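Long-range contacts in fiber (Human adenovirus 48, PDB 6FJQ), which forms the trimeric knob at the tip of the viral fiber, which probably binds the primary cell-surface receptor and so helps to set viral tropism: residues L3-T8 with E86-R91; P118-N123 with K130-N135; A147-A152 with W173-E178. One frame throughout, in Å; residues are numbered along the deposited sequence.

Contact 1: L3-T8 with E86-R91. Unlike the reference sequence in segment 3-8: L3 (reference Arg).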
loop_
_atom_site.group_PDB
_atom_site.type_symbol
_atom_site.label_atom_id
_atom_site.label_comp_id
_atom_site.label_asym_id
_atom_site.label_seq_id
_atom_site.Cartn_x
_atom_site.Cartn_y
_atom_site.Cartn_z
ATOM N N LEU A 3 -4.888 -13.532 -15.606
ATOM C CA LEU A 3 -5.151 -12.830 -14.375
ATOM C C LEU A 3 -4.423 -11.488 -14.264
ATOM O O LEU A 3 -4.548 -10.869 -13.233
ATOM C CB LEU A 3 -4.817 -13.757 -13.174
ATOM C CG LEU A 3 -5.909 -14.831 -12.926
ATOM C CD1 LEU A 3 -5.419 -16.026 -12.098
ATOM C CD2 LEU A 3 -7.194 -14.215 -12.339
ATOM N N THR A 4 -3.709 -11.025 -15.293
ATOM C CA THR A 4 -2.894 -9.803 -15.213
ATOM C C THR A 4 -3.162 -9.034 -16.503
ATOM O O THR A 4 -2.987 -9.546 -17.590
ATOM C CB THR A 4 -1.368 -10.104 -15.079
ATOM O OG1 THR A 4 -1.117 -11.144 -14.103
ATOM C CG2 THR A 4 -0.614 -8.851 -14.700
ATOM N N LEU A 5 -3.634 -7.821 -16.370
ATOM C CA LEU A 5 -4.036 -6.992 -17.493
ATOM C C LEU A 5 -3.215 -5.756 -17.315
ATOM O O LEU A 5 -3.268 -5.157 -16.262
ATOM C CB LEU A 5 -5.534 -6.685 -17.358
ATOM C CG LEU A 5 -6.266 -5.633 -18.180
ATOM C CD1 LEU A 5 -6.519 -6.071 -19.596
ATOM C CD2 LEU A 5 -7.577 -5.380 -17.512
ATOM N N TRP A 6 -2.432 -5.395 -18.311
ATOM C CA TRP A 6 -1.379 -4.421 -18.126
ATOM C C TRP A 6 -0.999 -3.616 -19.374
ATOM O O TRP A 6 -1.602 -3.703 -20.422
ATOM C CB TRP A 6 -0.164 -5.121 -17.524
ATOM C CG TRP A 6 0.636 -5.999 -18.433
ATOM C CD1 TRP A 6 0.283 -6.466 -19.655
ATOM C CD2 TRP A 6 1.911 -6.564 -18.141
ATOM N NE1 TRP A 6 1.252 -7.314 -20.141
ATOM C CE2 TRP A 6 2.264 -7.387 -19.226
ATOM C CE3 TRP A 6 2.790 -6.451 -17.066
ATOM C CZ2 TRP A 6 3.453 -8.082 -19.268
ATOM C CZ3 TRP A 6 3.983 -7.129 -17.112
ATOM C CH2 TRP A 6 4.311 -7.933 -18.203
ATOM N N THR A 7 0.020 -2.808 -19.212
ATOM C CA THR A 7 0.543 -1.964 -20.203
ATOM C C THR A 7 1.679 -2.774 -20.861
ATOM O O THR A 7 2.761 -2.904 -20.300
ATOM C CB THR A 7 0.973 -0.735 -19.340
ATOM O OG1 THR A 7 0.620 0.499 -19.970
ATOM C CG2 THR A 7 2.416 -0.795 -18.878
ATOM N N THR A 8 1.433 -3.319 -22.057
ATOM C CA THR A 8 2.411 -4.237 -22.709
ATOM C C THR A 8 3.773 -3.544 -22.746
ATOM O O THR A 8 3.848 -2.343 -23.028
ATOM C CB THR A 8 1.992 -4.779 -24.125
ATOM O OG1 THR A 8 1.479 -3.730 -24.931
ATOM C CG2 THR A 8 0.883 -5.911 -24.005
ATOM N N GLU A 86 -3.602 0.388 -28.152
ATOM C CA GLU A 86 -2.702 -0.580 -28.749
ATOM C C GLU A 86 -1.696 -1.106 -27.720
ATOM O O GLU A 86 -1.226 -2.202 -27.870
ATOM C CB GLU A 86 -2.058 -0.017 -30.023
ATOM C CG GLU A 86 -1.624 -1.068 -31.009
ATOM C CD GLU A 86 -0.319 -0.640 -31.626
ATOM O OE1 GLU A 86 0.781 -0.866 -31.033
ATOM O OE2 GLU A 86 -0.418 0.006 -32.680
ATOM N N TYR A 87 -1.413 -0.338 -26.659
ATOM C CA TYR A 87 -0.448 -0.718 -25.621
ATOM C C TYR A 87 -1.118 -1.352 -24.373
ATOM O O TYR A 87 -0.480 -1.477 -23.308
ATOM C CB TYR A 87 0.421 0.502 -25.235
ATOM C CG TYR A 87 1.243 1.063 -26.387
ATOM C CD1 TYR A 87 0.697 1.969 -27.296
ATOM C CD2 TYR A 87 2.551 0.665 -26.608
ATOM C CE1 TYR A 87 1.430 2.465 -28.375
ATOM C CE2 TYR A 87 3.283 1.172 -27.678
ATOM C CZ TYR A 87 2.715 2.059 -28.556
ATOM O OH TYR A 87 3.445 2.528 -29.620
ATOM N N TRP A 88 -2.371 -1.790 -24.491
ATOM C CA TRP A 88 -3.123 -2.304 -23.326
ATOM C C TRP A 88 -3.821 -3.627 -23.618
ATOM O O TRP A 88 -4.782 -3.670 -24.378
ATOM C CB TRP A 88 -4.133 -1.266 -22.899
ATOM C CG TRP A 88 -5.058 -1.638 -21.823
ATOM C CD1 TRP A 88 -6.383 -1.987 -21.949
ATOM C CD2 TRP A 88 -4.791 -1.620 -20.432
ATOM N NE1 TRP A 88 -6.946 -2.198 -20.709
ATOM C CE2 TRP A 88 -5.971 -1.986 -19.765
ATOM C CE3 TRP A 88 -3.649 -1.334 -19.665
ATOM C CZ2 TRP A 88 -6.032 -2.062 -18.365
ATOM C CZ3 TRP A 88 -3.730 -1.420 -18.266
ATOM C CH2 TRP A 88 -4.900 -1.771 -17.646
ATOM N N ASN A 89 -3.330 -4.701 -23.003
ATOM C CA ASN A 89 -3.931 -6.000 -23.148
ATOM C C ASN A 89 -3.559 -6.860 -21.950
ATOM O O ASN A 89 -2.860 -6.404 -21.100
ATOM C CB ASN A 89 -3.483 -6.623 -24.492
ATOM C CG ASN A 89 -4.551 -7.543 -25.116
ATOM O OD1 ASN A 89 -5.790 -7.367 -24.971
ATOM N ND2 ASN A 89 -4.070 -8.533 -25.827
ATOM N N TYR A 90 -4.095 -8.075 -21.879
ATOM C CA TYR A 90 -3.654 -9.147 -20.964
ATOM C C TYR A 90 -2.184 -9.526 -21.198
ATOM O O TYR A 90 -1.559 -9.161 -22.195
ATOM C CB TYR A 90 -4.526 -10.419 -21.128
ATOM C CG TYR A 90 -5.963 -10.309 -20.645
ATOM C CD1 TYR A 90 -6.277 -10.484 -19.290
ATOM C CD2 TYR A 90 -7.025 -10.063 -21.533
ATOM C CE1 TYR A 90 -7.590 -10.375 -18.838
ATOM C CE2 TYR A 90 -8.347 -9.951 -21.074
ATOM C CZ TYR A 90 -8.616 -10.099 -19.729
ATOM O OH TYR A 90 -9.890 -9.984 -19.265
ATOM N N ARG A 91 -1.637 -10.275 -20.256
ATOM C CA ARG A 91 -0.261 -10.735 -20.308
ATOM C C ARG A 91 -0.276 -12.045 -21.076
ATOM O O ARG A 91 -1.220 -12.812 -20.954
ATOM C CB ARG A 91 0.261 -10.898 -18.866
ATOM C CG ARG A 91 1.723 -11.325 -18.764
ATOM C CD ARG A 91 2.518 -10.666 -17.619
ATOM N NE ARG A 91 3.421 -11.558 -16.868
ATOM C CZ ARG A 91 4.582 -12.080 -17.296
ATOM N NH1 ARG A 91 5.076 -11.873 -18.515
ATOM N NH2 ARG A 91 5.271 -12.835 -16.470
#

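Contact 2: P118-N123 with K130-N135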
loop_
_atom_site.group_PDB
_atom_site.type_symbol
_atom_site.label_atom_id
_atom_site.label_comp_id
_atom_site.label_asym_id
_atom_site.label_seq_id
_atom_site.Cartn_x
_atom_site.Cartn_y
_atom_site.Cartn_z
ATOM N N PRO A 118 -23.294 10.749 -5.077
ATOM C CA PRO A 118 -24.529 11.592 -4.980
ATOM C C PRO A 118 -24.231 13.092 -5.135
ATOM O O PRO A 118 -23.082 13.476 -5.394
ATOM C CB PRO A 118 -25.044 11.282 -3.580
ATOM C CG PRO A 118 -23.775 11.023 -2.816
ATOM C CD PRO A 118 -22.747 10.402 -3.761
ATOM N N THR A 119 -25.221 13.955 -4.969
ATOM C CA THR A 119 -24.949 15.414 -5.138
ATOM C C THR A 119 -24.774 16.035 -3.744
ATOM O O THR A 119 -25.706 15.962 -2.948
ATOM C CB THR A 119 -25.975 16.177 -6.052
ATOM O OG1 THR A 119 -27.137 15.358 -6.344
ATOM C CG2 THR A 119 -25.235 16.688 -7.414
ATOM N N PRO A 120 -23.581 16.616 -3.445
ATOM C CA PRO A 120 -23.377 17.027 -2.039
ATOM C C PRO A 120 -24.393 18.101 -1.615
ATOM O O PRO A 120 -24.524 19.096 -2.310
ATOM C CB PRO A 120 -21.898 17.529 -2.005
ATOM C CG PRO A 120 -21.459 17.661 -3.431
ATOM C CD PRO A 120 -22.370 16.819 -4.291
ATOM N N PRO A 121 -25.136 17.902 -0.510
ATOM C CA PRO A 121 -26.043 18.939 -0.040
ATOM C C PRO A 121 -25.688 20.423 -0.187
ATOM O O PRO A 121 -24.508 20.831 -0.366
ATOM C CB PRO A 121 -26.220 18.588 1.445
ATOM C CG PRO A 121 -26.212 17.103 1.413
ATOM C CD PRO A 121 -25.474 16.644 0.173
ATOM N N THR A 122 -26.767 21.212 -0.130
ATOM C CA THR A 122 -26.698 22.661 -0.312
ATOM C C THR A 122 -25.743 23.219 0.746
ATOM O O THR A 122 -24.747 23.879 0.398
ATOM C CB THR A 122 -28.098 23.290 -0.215
ATOM O OG1 THR A 122 -28.874 22.516 0.713
ATOM C CG2 THR A 122 -28.772 23.304 -1.609
ATOM N N ASN A 123 -26.032 22.849 2.000
ATOM C CA ASN A 123 -25.294 23.259 3.194
ATOM C C ASN A 123 -24.091 22.343 3.535
ATOM O O ASN A 123 -24.281 21.165 3.781
ATOM C CB ASN A 123 -26.307 23.232 4.360
ATOM C CG ASN A 123 -25.824 24.008 5.545
ATOM O OD1 ASN A 123 -24.641 24.291 5.641
ATOM N ND2 ASN A 123 -26.745 24.433 6.417
ATOM N N LYS A 130 -24.368 9.212 2.530
ATOM C CA LYS A 130 -23.455 8.303 1.803
ATOM C C LYS A 130 -22.196 8.982 1.208
ATOM O O LYS A 130 -22.222 10.145 0.794
ATOM C CB LYS A 130 -24.241 7.505 0.743
ATOM C CG LYS A 130 -25.544 8.177 0.291
ATOM C CD LYS A 130 -26.195 7.511 -0.904
ATOM C CE LYS A 130 -27.199 6.444 -0.441
ATOM N NZ LYS A 130 -27.938 5.896 -1.611
ATOM N N SER A 131 -21.106 8.228 1.134
ATOM C CA SER A 131 -19.766 8.836 1.034
ATOM C C SER A 131 -19.411 9.527 -0.268
ATOM O O SER A 131 -19.657 8.986 -1.268
ATOM C CB SER A 131 -18.742 7.777 1.264
ATOM O OG SER A 131 -17.418 8.298 1.229
ATOM N N GLN A 132 -18.805 10.714 -0.238
ATOM C CA GLN A 132 -18.216 11.347 -1.427
ATOM C C GLN A 132 -16.739 10.848 -1.596
ATOM O O GLN A 132 -16.258 10.615 -2.719
ATOM C CB GLN A 132 -18.288 12.885 -1.310
ATOM C CG GLN A 132 -19.669 13.555 -1.472
ATOM C CD GLN A 132 -20.144 13.644 -2.948
ATOM O OE1 GLN A 132 -19.345 13.869 -3.869
ATOM N NE2 GLN A 132 -21.449 13.463 -3.173
ATOM N N ALA A 133 -16.046 10.606 -0.485
ATOM C CA ALA A 133 -14.625 10.210 -0.490
ATOM C C ALA A 133 -14.270 8.749 -0.816
ATOM O O ALA A 133 -13.129 8.445 -1.144
ATOM C CB ALA A 133 -14.039 10.543 0.870
ATOM N N LYS A 134 -15.230 7.845 -0.692
ATOM C CA LYS A 134 -14.927 6.405 -0.600
ATOM C C LYS A 134 -14.439 5.778 -1.872
ATOM O O LYS A 134 -14.072 4.594 -1.842
ATOM C CB LYS A 134 -16.108 5.575 -0.040
ATOM C CG LYS A 134 -17.266 5.305 -0.989
ATOM C CD LYS A 134 -18.398 4.554 -0.324
ATOM C CE LYS A 134 -18.203 3.040 -0.336
ATOM N NZ LYS A 134 -19.489 2.365 -0.674
ATOM N N ASN A 135 -14.447 6.554 -2.955
ATOM C CA ASN A 135 -13.954 6.118 -4.243
ATOM C C ASN A 135 -12.615 6.747 -4.586
ATOM O O ASN A 135 -12.256 6.853 -5.760
ATOM C CB ASN A 135 -14.976 6.453 -5.306
ATOM C CG ASN A 135 -15.069 7.962 -5.629
ATOM O OD1 ASN A 135 -15.460 8.280 -6.717
ATOM N ND2 ASN A 135 -14.744 8.880 -4.701
#

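Contact 3: A147-A152 with W173-E178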
loop_
_atom_site.group_PDB
_atom_site.type_symbol
_atom_site.label_atom_id
_atom_site.label_comp_id
_atom_site.label_asym_id
_atom_site.label_seq_id
_atom_site.Cartn_x
_atom_site.Cartn_y
_atom_site.Cartn_z
ATOM N N ALA A 147 12.686 11.401 -1.914
ATOM C CA ALA A 147 11.681 11.737 -0.902
ATOM C C ALA A 147 11.309 13.215 -0.931
ATOM O O ALA A 147 10.166 13.578 -0.707
ATOM C CB ALA A 147 12.180 11.363 0.464
ATOM N N GLY A 148 12.295 14.068 -1.229
ATOM C CA GLY A 148 12.088 15.491 -1.392
ATOM C C GLY A 148 11.238 15.940 -2.556
ATOM O O GLY A 148 10.955 17.108 -2.609
ATOM N N ASN A 149 10.820 15.066 -3.484
ATOM C CA ASN A 149 10.003 15.506 -4.660
ATOM C C ASN A 149 8.636 14.839 -4.673
ATOM O O ASN A 149 8.294 14.095 -5.589
ATOM C CB ASN A 149 10.690 15.209 -6.003
ATOM C CG ASN A 149 12.083 15.781 -6.094
ATOM O OD1 ASN A 149 12.420 16.718 -5.400
ATOM N ND2 ASN A 149 12.907 15.205 -6.963
ATOM N N PRO A 150 7.819 15.108 -3.666
ATOM C CA PRO A 150 6.483 14.553 -3.705
ATOM C C PRO A 150 5.561 15.178 -4.735
ATOM O O PRO A 150 5.668 16.365 -5.058
ATOM C CB PRO A 150 5.939 14.871 -2.307
ATOM C CG PRO A 150 6.709 16.035 -1.847
ATOM C CD PRO A 150 8.064 15.862 -2.419
ATOM N N VAL A 151 4.632 14.350 -5.192
ATOM C CA VAL A 151 3.502 14.736 -6.006
ATOM C C VAL A 151 2.266 14.018 -5.451
ATOM O O VAL A 151 2.170 12.758 -5.470
ATOM C CB VAL A 151 3.756 14.280 -7.423
ATOM C CG1 VAL A 151 2.470 14.153 -8.215
ATOM C CG2 VAL A 151 4.698 15.256 -8.092
ATOM N N ALA A 152 1.313 14.814 -4.974
ATOM C CA ALA A 152 0.057 14.274 -4.483
ATOM C C ALA A 152 -0.705 13.682 -5.603
ATOM O O ALA A 152 -0.951 14.352 -6.565
ATOM C CB ALA A 152 -0.773 15.361 -3.847
ATOM N N TRP A 173 0.998 19.236 -7.243
ATOM C CA TRP A 173 2.025 19.561 -6.233
ATOM C C TRP A 173 2.060 21.060 -5.880
ATOM O O TRP A 173 1.571 21.868 -6.657
ATOM C CB TRP A 173 3.410 19.149 -6.742
ATOM C CG TRP A 173 3.710 19.678 -8.088
ATOM C CD1 TRP A 173 4.344 20.821 -8.363
ATOM C CD2 TRP A 173 3.387 19.089 -9.354
ATOM N NE1 TRP A 173 4.474 20.992 -9.724
ATOM C CE2 TRP A 173 3.887 19.942 -10.354
ATOM C CE3 TRP A 173 2.723 17.937 -9.738
ATOM C CZ2 TRP A 173 3.716 19.705 -11.708
ATOM C CZ3 TRP A 173 2.605 17.675 -11.123
ATOM C CH2 TRP A 173 3.078 18.569 -12.071
ATOM N N ASN A 174 2.605 21.397 -4.701
ATOM C CA ASN A 174 2.843 22.796 -4.286
ATOM C C ASN A 174 4.293 23.182 -4.434
ATOM O O ASN A 174 4.568 24.326 -4.782
ATOM C CB ASN A 174 2.510 23.098 -2.824
ATOM C CG ASN A 174 1.078 22.818 -2.474
ATOM O OD1 ASN A 174 0.151 23.248 -3.166
ATOM N ND2 ASN A 174 0.883 22.107 -1.363
ATOM N N LYS A 175 5.220 22.283 -4.108
ATOM C CA LYS A 175 6.642 22.550 -4.294
ATOM C C LYS A 175 6.858 23.316 -5.620
ATOM O O LYS A 175 6.270 22.928 -6.636
ATOM C CB LYS A 175 7.413 21.233 -4.322
ATOM C CG LYS A 175 8.898 21.388 -4.569
ATOM C CD LYS A 175 9.738 20.347 -3.815
ATOM C CE LYS A 175 11.245 20.532 -4.003
ATOM N NZ LYS A 175 11.986 19.972 -2.803
ATOM N N THR A 176 7.622 24.427 -5.619
ATOM C CA THR A 176 7.949 25.083 -6.914
ATOM C C THR A 176 9.176 24.373 -7.427
ATOM O O THR A 176 10.255 24.598 -6.951
ATOM C CB THR A 176 8.022 26.649 -6.867
ATOM O OG1 THR A 176 8.182 27.040 -5.511
ATOM C CG2 THR A 176 6.640 27.353 -7.396
ATOM N N TYR A 177 8.960 23.384 -8.280
ATOM C CA TYR A 177 10.035 22.571 -8.830
ATOM C C TYR A 177 10.864 23.374 -9.832
ATOM O O TYR A 177 10.305 24.091 -10.702
ATOM C CB TYR A 177 9.484 21.273 -9.508
ATOM C CG TYR A 177 9.056 20.170 -8.548
ATOM C CD1 TYR A 177 9.986 19.520 -7.735
ATOM C CD2 TYR A 177 7.729 19.801 -8.437
ATOM C CE1 TYR A 177 9.592 18.544 -6.832
ATOM C CE2 TYR A 177 7.330 18.819 -7.552
ATOM C CZ TYR A 177 8.254 18.207 -6.757
ATOM O OH TYR A 177 7.839 17.253 -5.889
ATOM N N GLU A 178 12.191 23.238 -9.721
ATOM C CA GLU A 178 13.086 23.867 -10.693
ATOM C C GLU A 178 13.823 22.800 -11.441
ATOM O O GLU A 178 14.654 22.106 -10.880
ATOM C CB GLU A 178 14.051 24.893 -10.060
ATOM C CG GLU A 178 14.566 25.912 -11.078
ATOM C CD GLU A 178 15.582 26.858 -10.548
ATOM O OE1 GLU A 178 16.006 27.701 -11.351
ATOM O OE2 GLU A 178 15.949 26.749 -9.378
#

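Contact 1: L3-T8 with E86-R91
Strands 4-7 and 88-90 run antiparallel, their short axes 4.7 Å apart at the closest and 155° between their directions. L5 faces Y90 and T7 faces W88 in non-hydrogen-bonded pairs; between them W6 and N89 form the hydrogen-bonded pair, W6 N giving a nearly straight bond to N89 O (3.0 Å) and W6 O accepting from N89 N. Further bonds continue the pairing at the ends, R91 N to T4 O and T8 N to Y87 O.

On the face carrying L5, T7, W88 and Y90, the L5 side chain stands at about a right angle to W88, with CG 3.6 Å from W88 CZ2. Its CD1 sits over the centre of the Y90 ring in a CH-pi contact (4.3 Å to the centroid). The W88 indole also leans on F27 and L29 of strand 23-32, and Y90 OH bonds to the carbonyl of E103. On the face carrying W6 and N89, the W6 indole is covered by R91, whose chain starts with CG anti to the backbone N (chi1 -178°), bends at chi2 and chi3, and lays CD over the six-membered ring, 3.5 Å from its centroid. Beyond it R91 NE makes a weak hydrogen bond to S34 OG of the second subunit. The pairing makes 88-90 an outermost strand, within this chain, of one of the two antiparallel sheets of the beta-sandwich characteristic of adenovirus fiber knobs.

Contact 2: P118-N123 with K130-N135
Q132 reaches across to P118 and P120 where two parts of one long loop of the fiber knob meet, between strands 88-90 and 136-142 of its beta-sandwich. Neither segment forms a regular strand across the contact, so the side-chain amide of Q132 provides the link. The Q132 chain leaves with CG anti to its own carbonyl carbon and folds at chi2 (-77°), a bend that brings the amide to the proline-rich segment. There NE2 donates to P118 O at 2.8 Å, with an N-H...O angle of 156°. The acceptor lies in the plane of the Q132 amide, but the donor stands well above the plane of the P118 carbonyl, 65° out of it, so the bond does not use a carbonyl lone pair.

The two proline rings meet the amide in different ways. The P118 ring and the Q132 chain run antiparallel, side by side, and Q132 NE2 lies 3.4 Å from both P118 CG and P118 CD; P118 CG also approaches the backbone carbonyl O of K130. The P120 ring, by contrast, lies roughly perpendicular to the Q132 chain. One NH2 group is thus hydrogen-bonded to a carbonyl and packed against the CH2 groups of two prolines. P117, just before the segment, touches Q132 as well.

The 130-135 segment also meets the third subunit: D183 of that subunit accepts a hydrogen bond from Q132 N and is hydrogen-bonded to S131 OG. Within 130-135, S131 OG is also a weak acceptor for K134 N. Back at the proline-rich segment, P120 CD lies 3.7 Å from Q132 NE2.

Contact 3: A147-A152 with W173-E178
This is a loop-on-strand contact in the fiber knob beta-sandwich, at the end of its four-stranded antiparallel sheet where the loop leaving strand 165-172 folds against the start of the adjacent strand 150-157. The CA atoms of V151 and W173 lie 5.1 Å apart. Their side chains leave in the same direction, one next to the other; V151 CG2 meets CE3 of the W173 indole at 3.7 Å, in a buried patch that I52 extends by touching both W173 and Y177.

Y177 brings its phenol towards N149 and P150. The N149 side-chain amide stands almost perpendicular to the Y177 ring (89° between planes), while N149 CB approaches Y177 CE1 at 3.6 Å. P150 O lies at the edge of this ring, in its plane, and is modelled as acceptor from the hydroxyl; that bond is implausibly short, so its detail is doubtful. N149 ND2 bonds to the carbonyl of L143.

Nearer the surface, K175, with CG anti to the backbone N (chi1 178°), sets that CG above the rim of one Y177 face. The chain then bends at chi2 and ends in a hydrogen bond from K175 NZ to G148 O, 3.1 Å long.

In the fold
All three contacts belong to one knob domain; they follow one another along the chain and have no atoms in contact. Contact 1 lies at an outermost strand, within this chain, of one sheet of the sandwich and contact 3 at the end of two inner strands of the other, their centres about 30 Å apart on opposite sides of the chain centre. Contact 2 belongs to a surface loop, its centre about 34 Å from that of contact 1 and 29 Å from that of contact 3; its nearest atoms to contact 3 are about 13 Å away. Contacts 1 and 2 both border the trimer interface, but contact 1 meets the second subunit and contact 2 the third.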